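PDB 6FBM: gram-negative insecticidal protein, which acts as an insecticidal toxin of the MACPF and beta-tripod families and probably kills target insect cells by forming pores in their membranes. Local coordinates for residues Q38-F43 / K165-Y170; Y23-L28 / E278-I283; P136-L141 / W284-K289. All coordinates share one frame; numbering follows the deposited sequence.

In the fold
Six segments of the chain come together on one side of its centre. From the N terminus, residues 23-28 open the longest loop, which contact 2 closes 250 residues later at 278-283. Within it, contact 1 joins 38-43 to 165-170 and so closes a shorter loop. Residues 136-141 lie inside both loops, and because their partners 284-289 directly follow 278-283, contact 3 crosses the other two. Tyr170 bonds through its backbone to Tyr23, tying contact 1 to contact 2, while Phe41 packs on Leu141 and Leu286, tying contact 1 to contact 3. Together they join the N-terminal strands, short helices and branched antiparallel sheet.

Contact 1 of 3, residues Q38-F43 / K165-Y170; sequences QPLFDF and KRYGPY
Leu40 and Tyr167 make the apolar contact of this junction. The branch that touches is the CD1 methyl of Leu40, which lies 4.2 Å from CD1 of the tyrosine and meets the ring obliquely. Both side chains leave the backbone with CG opposite the carbonyl carbon (chi1 -84° for Leu40 and -61° for Tyr167), and although neither starts out aimed at the other segment, their ends converge. The Leu40 side chain also serves its own segment: its CB sits 3.6 Å above the plane of the Phe41 ring, displaced toward the rim, and CB of Phe41 is placed in the same manner over a face of Phe43. Beyond, Phe149 meets the Tyr167 ring with the two planes at about 50°.

Polar links lie around this apolar pair. Tyr167 OH is hydrogen-bonded to Asp152, which fixes the far end of the ring, and Arg166 forms a salt bridge with Glu162 in its own helix. Gln38, the other contributor, approaches the backbone of Arg166 at the exposed rim.

Backbone geometry sets the junction's shape. Gln38 occupies a corner in the chain, and Gly168 leaves helix 160-167 with positive phi, a conformation glycine readily adopts. This is packing between an N-terminal strand's end and a helix-to-strand turn leading into strand 170-177 of the antiparallel MACPF sheet.

Contact 2 of 3, residues Y23-L28 / E278-I283; sequences YDVNGL and ESLQPI
In the branched antiparallel sheet of the MACPF part, Tyr23, at the end of strand 21-23, and Val25, in the type I beta turn Asp24 to Gly27, both pack on Leu280 of strand 280-282. Strand 170-177 pairs with both short strands, so the contact links two of its neighbours by side chains alone. The two methyls of Leu280 divide the work. CD2 comes up to the root of the tyrosine, 3.8 Å from Tyr23 CB and 4.0 Å from its CG, so that it meets the ring obliquely; CD1 reaches CG1 of Val25 at 4.3 Å. All three residues are buried, and Phe275 joins the cluster, touching Leu280 and meeting the Tyr23 ring edge-to-face.

The turn is braced from within. Gly27 N bonds to Asp24 O, and Asp24 OD1 accepts from Asn26 N at 2.9 Å, forming an Asx turn. With CG anti to its backbone N (chi1 -161°), Tyr23 carries its ring along the loop toward Leu28. Two hydrogen bonds hold the hydroxyl there: one with Ser31 N, the other from Tyr23 OH to Leu28 O, 2.6 Å long and meeting that oxygen 47° out of its carbonyl plane.

Contact 3 of 3, residues P136-L141 / W284-K289; sequences PGAATL and WALADK
Ala138 and Leu286 form the close-packed part of this contact, their CA atoms only 5.6 Å apart. The small alanine lets the backbones come near: its CB lies 3.9 Å from CB of Ala285, methyl against methyl. Beside this pair Leu286 extends its CD2 branch alongside the short helix 138-141, approaching Ala138 O at 3.6 Å and Leu141 CB at 3.9 Å. Its CG stands opposite the carbonyl carbon (chi1 -58°), which brings the end of the side chain nearer to the helix than its base would suggest. Leu286 is buried, since Phe149 and Leu153 of helix 147-154 pack on it, as do Phe41 and Tyr171.

The other side is looser. Ala139 and Thr140 point away from the partner segment and are exposed; Asp288 and the poorly ordered Lys289 are exposed too and do not touch the helix segment. No hydrogen bond joins the two segments; each has bonds of its own and to neighbours, Asp288 N for example to Asn154. Gly137, at the N-cap position, offers its carbonyl O to both Thr140 N (3.0 Å) and Leu141 N (3.1 Å); on the partner, Ala287 N returns to Trp284 O at 2.9 Å and closes the 3-10 turn. This is plain apolar packing of a short helix, following strand 120-134, on the 3-10 turn that leads from strand 280-282 toward helix 290-298 of the MACPF fold.

Contact 1 of 3, residues Q38-F43 / K165-Y170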
loop_
_atom_site.group_PDB
_atom_site.type_symbol
_atom_site.label_atom_id
_atom_site.label_comp_id
_atom_site.label_asym_id
_atom_site.label_seq_id
_atom_site.Cartn_x
_atom_site.Cartn_y
_atom_site.Cartn_z
ATOM N N GLN A 38 -15.226 2.251 30.938
ATOM C CA GLN A 38 -14.947 3.672 31.231
ATOM C C GLN A 38 -13.528 3.904 31.743
ATOM O O GLN A 38 -13.114 3.245 32.705
ATOM C CB GLN A 38 -15.962 4.310 32.212
ATOM C CG GLN A 38 -17.307 4.529 31.564
ATOM C CD GLN A 38 -18.418 3.648 32.117
ATOM O OE1 GLN A 38 -18.198 2.492 32.491
ATOM N NE2 GLN A 38 -19.613 4.201 32.167
ATOM N N PRO A 39 -12.761 4.827 31.100
ATOM C CA PRO A 39 -11.513 5.299 31.735
ATOM C C PRO A 39 -11.794 5.964 33.082
ATOM O O PRO A 39 -12.788 6.652 33.222
ATOM C CB PRO A 39 -10.957 6.319 30.728
ATOM C CG PRO A 39 -11.561 5.928 29.419
ATOM C CD PRO A 39 -12.946 5.417 29.763
ATOM N N LEU A 40 -10.933 5.717 34.057
ATOM C CA LEU A 40 -11.149 6.195 35.417
ATOM C C LEU A 40 -10.535 7.551 35.618
ATOM O O LEU A 40 -10.998 8.325 36.452
ATOM C CB LEU A 40 -10.535 5.223 36.422
ATOM C CG LEU A 40 -11.385 4.012 36.829
ATOM C CD1 LEU A 40 -12.229 3.405 35.707
ATOM C CD2 LEU A 40 -10.475 2.969 37.463
ATOM N N PHE A 41 -9.490 7.854 34.854
ATOM C CA PHE A 41 -8.667 9.006 35.123
ATOM C C PHE A 41 -8.577 9.898 33.919
ATOM O O PHE A 41 -8.866 9.488 32.804
ATOM C CB PHE A 41 -7.279 8.565 35.543
ATOM C CG PHE A 41 -7.275 7.509 36.605
ATOM C CD1 PHE A 41 -7.556 7.837 37.912
ATOM C CD2 PHE A 41 -7.010 6.196 36.295
ATOM C CE1 PHE A 41 -7.543 6.869 38.911
ATOM C CE2 PHE A 41 -7.010 5.222 37.276
ATOM C CZ PHE A 41 -7.280 5.564 38.589
ATOM N N ASP A 42 -8.227 11.148 34.191
ATOM C CA ASP A 42 -7.947 12.162 33.200
ATOM C C ASP A 42 -6.445 12.342 33.380
ATOM O O ASP A 42 -6.014 12.860 34.397
ATOM C CB ASP A 42 -8.714 13.443 33.552
ATOM C CG ASP A 42 -8.365 14.630 32.633
ATOM O OD1 ASP A 42 -7.516 14.523 31.724
ATOM O OD2 ASP A 42 -8.966 15.715 32.795
ATOM N N PHE A 43 -5.658 11.902 32.404
ATOM C CA PHE A 43 -4.194 11.861 32.553
ATOM C C PHE A 43 -3.454 13.132 32.136
ATOM O O PHE A 43 -2.221 13.144 32.131
ATOM C CB PHE A 43 -3.628 10.644 31.817
ATOM C CG PHE A 43 -3.945 9.347 32.477
ATOM C CD1 PHE A 43 -3.379 9.032 33.700
ATOM C CD2 PHE A 43 -4.801 8.436 31.876
ATOM C CE1 PHE A 43 -3.673 7.836 34.306
ATOM C CE2 PHE A 43 -5.085 7.231 32.477
ATOM C CZ PHE A 43 -4.523 6.926 33.684
ATOM N N LYS A 165 -19.408 -3.275 39.481
ATOM C CA LYS A 165 -19.921 -3.611 38.140
ATOM C C LYS A 165 -19.587 -2.512 37.121
ATOM O O LYS A 165 -19.070 -2.803 36.035
ATOM C CB LYS A 165 -21.431 -3.907 38.181
ATOM C CG LYS A 165 -22.079 -4.205 36.827
ATOM C CD LYS A 165 -22.900 -3.044 36.290
ATOM C CE LYS A 165 -23.925 -3.549 35.261
ATOM N NZ LYS A 165 -25.052 -4.355 35.808
ATOM N N ARG A 166 -19.858 -1.259 37.478
ATOM C CA ARG A 166 -19.625 -0.117 36.581
ATOM C C ARG A 166 -18.151 0.090 36.217
ATOM O O ARG A 166 -17.828 0.330 35.058
ATOM C CB ARG A 166 -20.138 1.179 37.189
ATOM C CG ARG A 166 -21.640 1.372 37.205
ATOM C CD ARG A 166 -22.001 2.623 37.994
ATOM N NE ARG A 166 -22.538 3.726 37.166
ATOM C CZ ARG A 166 -23.737 4.300 37.281
ATOM N NH1 ARG A 166 -24.551 3.989 38.270
ATOM N NH2 ARG A 166 -24.074 5.272 36.447
ATOM N N TYR A 167 -17.272 0.014 37.208
ATOM C CA TYR A 167 -15.890 0.442 37.048
ATOM C C TYR A 167 -14.833 -0.652 37.151
ATOM O O TYR A 167 -13.696 -0.439 36.718
ATOM C CB TYR A 167 -15.595 1.546 38.068
ATOM C CG TYR A 167 -16.483 2.742 37.852
ATOM C CD1 TYR A 167 -16.257 3.609 36.783
ATOM C CD2 TYR A 167 -17.568 2.980 38.679
ATOM C CE1 TYR A 167 -17.085 4.695 36.566
ATOM C CE2 TYR A 167 -18.402 4.052 38.458
ATOM C CZ TYR A 167 -18.164 4.902 37.394
ATOM O OH TYR A 167 -18.982 5.978 37.185
ATOM N N GLY A 168 -15.201 -1.801 37.702
ATOM C CA GLY A 168 -14.235 -2.810 38.123
ATOM C C GLY A 168 -13.709 -2.515 39.517
ATOM O O GLY A 168 -13.533 -1.350 39.878
ATOM N N PRO A 169 -13.464 -3.552 40.317
ATOM C CA PRO A 169 -12.907 -3.312 41.647
ATOM C C PRO A 169 -11.417 -2.944 41.631
ATOM O O PRO A 169 -10.928 -2.351 42.605
ATOM C CB PRO A 169 -13.107 -4.647 42.355
ATOM C CG PRO A 169 -13.048 -5.659 41.246
ATOM C CD PRO A 169 -13.618 -4.994 40.024
ATOM N N TYR A 170 -10.709 -3.321 40.556
ATOM C CA TYR A 170 -9.305 -3.002 40.408
ATOM C C TYR A 170 -9.091 -2.342 39.070
ATOM O O TYR A 170 -9.867 -2.556 38.154
ATOM C CB TYR A 170 -8.472 -4.271 40.485
ATOM C CG TYR A 170 -8.243 -4.764 41.878
ATOM C CD1 TYR A 170 -9.228 -5.451 42.578
ATOM C CD2 TYR A 170 -7.039 -4.536 42.503
ATOM C CE1 TYR A 170 -9.005 -5.895 43.864
ATOM C CE2 TYR A 170 -6.803 -4.975 43.801
ATOM C CZ TYR A 170 -7.782 -5.656 44.472
ATOM O OH TYR A 170 -7.515 -6.077 45.739
#

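Contact 2 of 3, residues Y23-L28 / E278-I283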
loop_
_atom_site.group_PDB
_atom_site.type_symbol
_atom_site.label_atom_id
_atom_site.label_comp_id
_atom_site.label_asym_id
_atom_site.label_seq_id
_atom_site.Cartn_x
_atom_site.Cartn_y
_atom_site.Cartn_z
ATOM N N TYR A 23 -10.387 -3.378 35.427
ATOM C CA TYR A 23 -10.052 -4.716 34.974
ATOM C C TYR A 23 -10.960 -5.740 35.594
ATOM O O TYR A 23 -11.236 -5.673 36.792
ATOM C CB TYR A 23 -8.628 -5.064 35.302
ATOM C CG TYR A 23 -8.102 -6.189 34.490
ATOM C CD1 TYR A 23 -7.557 -5.959 33.253
ATOM C CD2 TYR A 23 -8.143 -7.496 34.952
ATOM C CE1 TYR A 23 -7.055 -6.991 32.490
ATOM C CE2 TYR A 23 -7.636 -8.541 34.183
ATOM C CZ TYR A 23 -7.093 -8.280 32.956
ATOM O OH TYR A 23 -6.573 -9.280 32.163
ATOM N N ASP A 24 -11.397 -6.690 34.772
ATOM C CA ASP A 24 -12.142 -7.817 35.262
ATOM C C ASP A 24 -11.152 -8.826 35.840
ATOM O O ASP A 24 -10.578 -9.643 35.131
ATOM C CB ASP A 24 -12.970 -8.449 34.151
ATOM C CG ASP A 24 -13.791 -9.627 34.639
ATOM O OD1 ASP A 24 -13.700 -9.994 35.843
ATOM O OD2 ASP A 24 -14.524 -10.195 33.793
ATOM N N VAL A 25 -10.995 -8.790 37.157
ATOM C CA VAL A 25 -10.055 -9.673 37.844
ATOM C C VAL A 25 -10.450 -11.140 37.774
ATOM O O VAL A 25 -9.637 -12.014 38.076
ATOM C CB VAL A 25 -9.838 -9.262 39.305
ATOM C CG1 VAL A 25 -9.264 -7.853 39.370
ATOM C CG2 VAL A 25 -11.123 -9.368 40.130
ATOM N N ASN A 26 -11.691 -11.398 37.372
ATOM C CA ASN A 26 -12.183 -12.756 37.116
ATOM C C ASN A 26 -12.139 -13.138 35.648
ATOM O O ASN A 26 -12.654 -14.184 35.297
ATOM C CB ASN A 26 -13.607 -12.918 37.684
ATOM C CG ASN A 26 -13.634 -12.805 39.198
ATOM O OD1 ASN A 26 -12.763 -13.327 39.863
ATOM N ND2 ASN A 26 -14.610 -12.087 39.743
ATOM N N GLY A 27 -11.488 -12.324 34.813
ATOM C CA GLY A 27 -11.480 -12.520 33.358
ATOM C C GLY A 27 -10.240 -13.259 32.880
ATOM O O GLY A 27 -9.870 -14.291 33.445
ATOM N N LEU A 28 -9.589 -12.749 31.837
ATOM C CA LEU A 28 -8.351 -13.370 31.358
ATOM C C LEU A 28 -7.157 -12.792 32.101
ATOM O O LEU A 28 -7.261 -11.746 32.730
ATOM C CB LEU A 28 -8.176 -13.167 29.857
ATOM C CG LEU A 28 -9.340 -13.580 28.949
ATOM C CD1 LEU A 28 -8.926 -13.283 27.517
ATOM C CD2 LEU A 28 -9.757 -15.052 29.114
ATOM N N GLU A 278 2.621 -5.002 41.153
ATOM C CA GLU A 278 1.928 -3.707 41.311
ATOM C C GLU A 278 0.856 -3.409 40.260
ATOM O O GLU A 278 0.307 -2.307 40.246
ATOM C CB GLU A 278 2.961 -2.553 41.326
ATOM C CG GLU A 278 3.983 -2.588 42.468
ATOM C CD GLU A 278 3.361 -2.625 43.860
ATOM O OE1 GLU A 278 2.341 -1.962 44.103
ATOM O OE2 GLU A 278 3.892 -3.344 44.721
ATOM N N SER A 279 0.548 -4.377 39.392
ATOM C CA SER A 279 -0.268 -4.098 38.204
ATOM C C SER A 279 -1.693 -3.716 38.529
ATOM O O SER A 279 -2.156 -2.684 38.086
ATOM C CB SER A 279 -0.245 -5.269 37.243
ATOM O OG SER A 279 1.022 -5.350 36.653
ATOM N N LEU A 280 -2.369 -4.541 39.316
ATOM C CA LEU A 280 -3.755 -4.298 39.670
ATOM C C LEU A 280 -3.816 -3.562 41.002
ATOM O O LEU A 280 -3.239 -4.019 41.981
ATOM C CB LEU A 280 -4.495 -5.619 39.746
ATOM C CG LEU A 280 -4.598 -6.319 38.396
ATOM C CD1 LEU A 280 -5.017 -7.756 38.584
ATOM C CD2 LEU A 280 -5.592 -5.607 37.495
ATOM N N GLN A 281 -4.483 -2.405 41.026
ATOM C CA GLN A 281 -4.622 -1.613 42.237
ATOM C C GLN A 281 -6.096 -1.417 42.479
ATOM O O GLN A 281 -6.854 -1.271 41.536
ATOM C CB GLN A 281 -3.915 -0.272 42.087
ATOM C CG GLN A 281 -2.398 -0.395 41.986
ATOM C CD GLN A 281 -1.781 -1.027 43.231
ATOM O OE1 GLN A 281 -2.160 -0.703 44.341
ATOM N NE2 GLN A 281 -0.836 -1.949 43.037
ATOM N N PRO A 282 -6.528 -1.473 43.752
ATOM C CA PRO A 282 -7.949 -1.391 44.053
ATOM C C PRO A 282 -8.484 0.002 43.870
ATOM O O PRO A 282 -7.783 0.970 44.177
ATOM C CB PRO A 282 -7.989 -1.719 45.534
ATOM C CG PRO A 282 -6.668 -1.241 46.070
ATOM C CD PRO A 282 -5.704 -1.550 44.977
ATOM N N ILE A 283 -9.717 0.112 43.388
ATOM C CA ILE A 283 -10.375 1.424 43.290
ATOM C C ILE A 283 -10.691 1.999 44.654
ATOM O O ILE A 283 -10.754 3.223 44.791
ATOM C CB ILE A 283 -11.647 1.451 42.424
ATOM C CG1 ILE A 283 -12.754 0.532 42.980
ATOM C CG2 ILE A 283 -11.304 1.074 40.994
ATOM C CD1 ILE A 283 -14.119 0.821 42.388
#

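Contact 3 of 3, residues P136-L141 / W284-K289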
loop_
_atom_site.group_PDB
_atom_site.type_symbol
_atom_site.label_atom_id
_atom_site.label_comp_id
_atom_site.label_asym_id
_atom_site.label_seq_id
_atom_site.Cartn_x
_atom_site.Cartn_y
_atom_site.Cartn_z
ATOM N N PRO A 136 0.905 6.908 38.506
ATOM C CA PRO A 136 1.103 7.353 39.869
ATOM C C PRO A 136 0.369 6.473 40.894
ATOM O O PRO A 136 -0.519 5.666 40.551
ATOM C CB PRO A 136 0.472 8.753 39.859
ATOM C CG PRO A 136 0.590 9.217 38.481
ATOM C CD PRO A 136 0.251 7.963 37.715
ATOM N N GLY A 137 0.746 6.667 42.151
ATOM C CA GLY A 137 0.104 6.002 43.284
ATOM C C GLY A 137 -1.298 6.508 43.473
ATOM O O GLY A 137 -1.643 7.574 42.962
ATOM N N ALA A 138 -2.092 5.747 44.202
ATOM C CA ALA A 138 -3.487 6.094 44.521
ATOM C C ALA A 138 -3.688 7.528 44.936
ATOM O O ALA A 138 -4.618 8.190 44.487
ATOM C CB ALA A 138 -4.036 5.192 45.620
ATOM N N ALA A 139 -2.808 7.994 45.803
ATOM C CA ALA A 139 -2.951 9.334 46.358
ATOM C C ALA A 139 -2.754 10.450 45.339
ATOM O O ALA A 139 -3.344 11.505 45.466
ATOM C CB ALA A 139 -2.035 9.508 47.560
ATOM N N THR A 140 -1.935 10.220 44.326
ATOM C CA THR A 140 -1.763 11.200 43.247
ATOM C C THR A 140 -2.957 11.149 42.303
ATOM O O THR A 140 -3.459 12.190 41.850
ATOM C CB THR A 140 -0.473 10.904 42.476
ATOM O OG1 THR A 140 0.646 10.995 43.351
ATOM C CG2 THR A 140 -0.290 11.881 41.293
ATOM N N LEU A 141 -3.402 9.933 42.004
ATOM C CA LEU A 141 -4.525 9.719 41.092
ATOM C C LEU A 141 -5.845 10.239 41.631
ATOM O O LEU A 141 -6.754 10.559 40.859
ATOM C CB LEU A 141 -4.671 8.226 40.748
ATOM C CG LEU A 141 -3.560 7.608 39.872
ATOM C CD1 LEU A 141 -3.642 6.086 39.936
ATOM C CD2 LEU A 141 -3.676 8.128 38.441
ATOM N N TRP A 284 -10.881 1.143 45.655
ATOM C CA TRP A 284 -11.215 1.661 46.998
ATOM C C TRP A 284 -10.163 2.632 47.563
ATOM O O TRP A 284 -10.525 3.669 48.091
ATOM C CB TRP A 284 -11.568 0.559 47.998
ATOM C CG TRP A 284 -10.613 -0.567 48.151
ATOM C CD1 TRP A 284 -9.412 -0.553 48.815
ATOM C CD2 TRP A 284 -10.812 -1.907 47.685
ATOM N NE1 TRP A 284 -8.849 -1.813 48.781
ATOM C CE2 TRP A 284 -9.687 -2.659 48.093
ATOM C CE3 TRP A 284 -11.822 -2.534 46.948
ATOM C CZ2 TRP A 284 -9.531 -4.002 47.759
ATOM C CZ3 TRP A 284 -11.680 -3.871 46.618
ATOM C CH2 TRP A 284 -10.553 -4.597 47.025
ATOM N N ALA A 285 -8.876 2.345 47.354
ATOM C CA ALA A 285 -7.790 3.266 47.737
ATOM C C ALA A 285 -7.933 4.693 47.165
ATOM O O ALA A 285 -7.323 5.628 47.682
ATOM C CB ALA A 285 -6.432 2.679 47.354
ATOM N N LEU A 286 -8.730 4.856 46.106
ATOM C CA LEU A 286 -8.987 6.163 45.497
ATOM C C LEU A 286 -10.077 6.992 46.166
ATOM O O LEU A 286 -10.242 8.182 45.857
ATOM C CB LEU A 286 -9.363 5.969 44.026
ATOM C CG LEU A 286 -8.325 5.256 43.163
ATOM C CD1 LEU A 286 -8.957 4.857 41.830
ATOM C CD2 LEU A 286 -7.122 6.163 42.971
ATOM N N ALA A 287 -10.867 6.368 47.038
ATOM C CA ALA A 287 -11.966 7.068 47.696
ATOM C C ALA A 287 -11.413 8.109 48.675
ATOM O O ALA A 287 -10.368 7.878 49.298
ATOM C CB ALA A 287 -12.858 6.072 48.414
ATOM N N ASP A 288 -12.087 9.259 48.777
ATOM C CA ASP A 288 -11.651 10.364 49.666
ATOM C C ASP A 288 -11.651 9.970 51.146
ATOM O O ASP A 288 -10.647 10.167 51.832
ATOM C CB ASP A 288 -12.528 11.616 49.482
ATOM C CG ASP A 288 -12.298 12.322 48.161
ATOM O OD1 ASP A 288 -11.194 12.261 47.594
ATOM O OD2 ASP A 288 -13.231 12.978 47.691
ATOM N N LYS A 289 -12.755 9.387 51.610
ATOM C CA LYS A 289 -12.940 9.100 53.037
ATOM C C LYS A 289 -12.475 7.685 53.405
ATOM O O LYS A 289 -12.836 6.740 52.730
ATOM C CB LYS A 289 -14.413 9.282 53.416
ATOM C CG LYS A 289 -15.014 10.602 52.979
ATOM C CD LYS A 289 -16.247 11.016 53.768
ATOM C CE LYS A 289 -16.976 12.094 52.959
ATOM N NZ LYS A 289 -17.778 13.085 53.741
#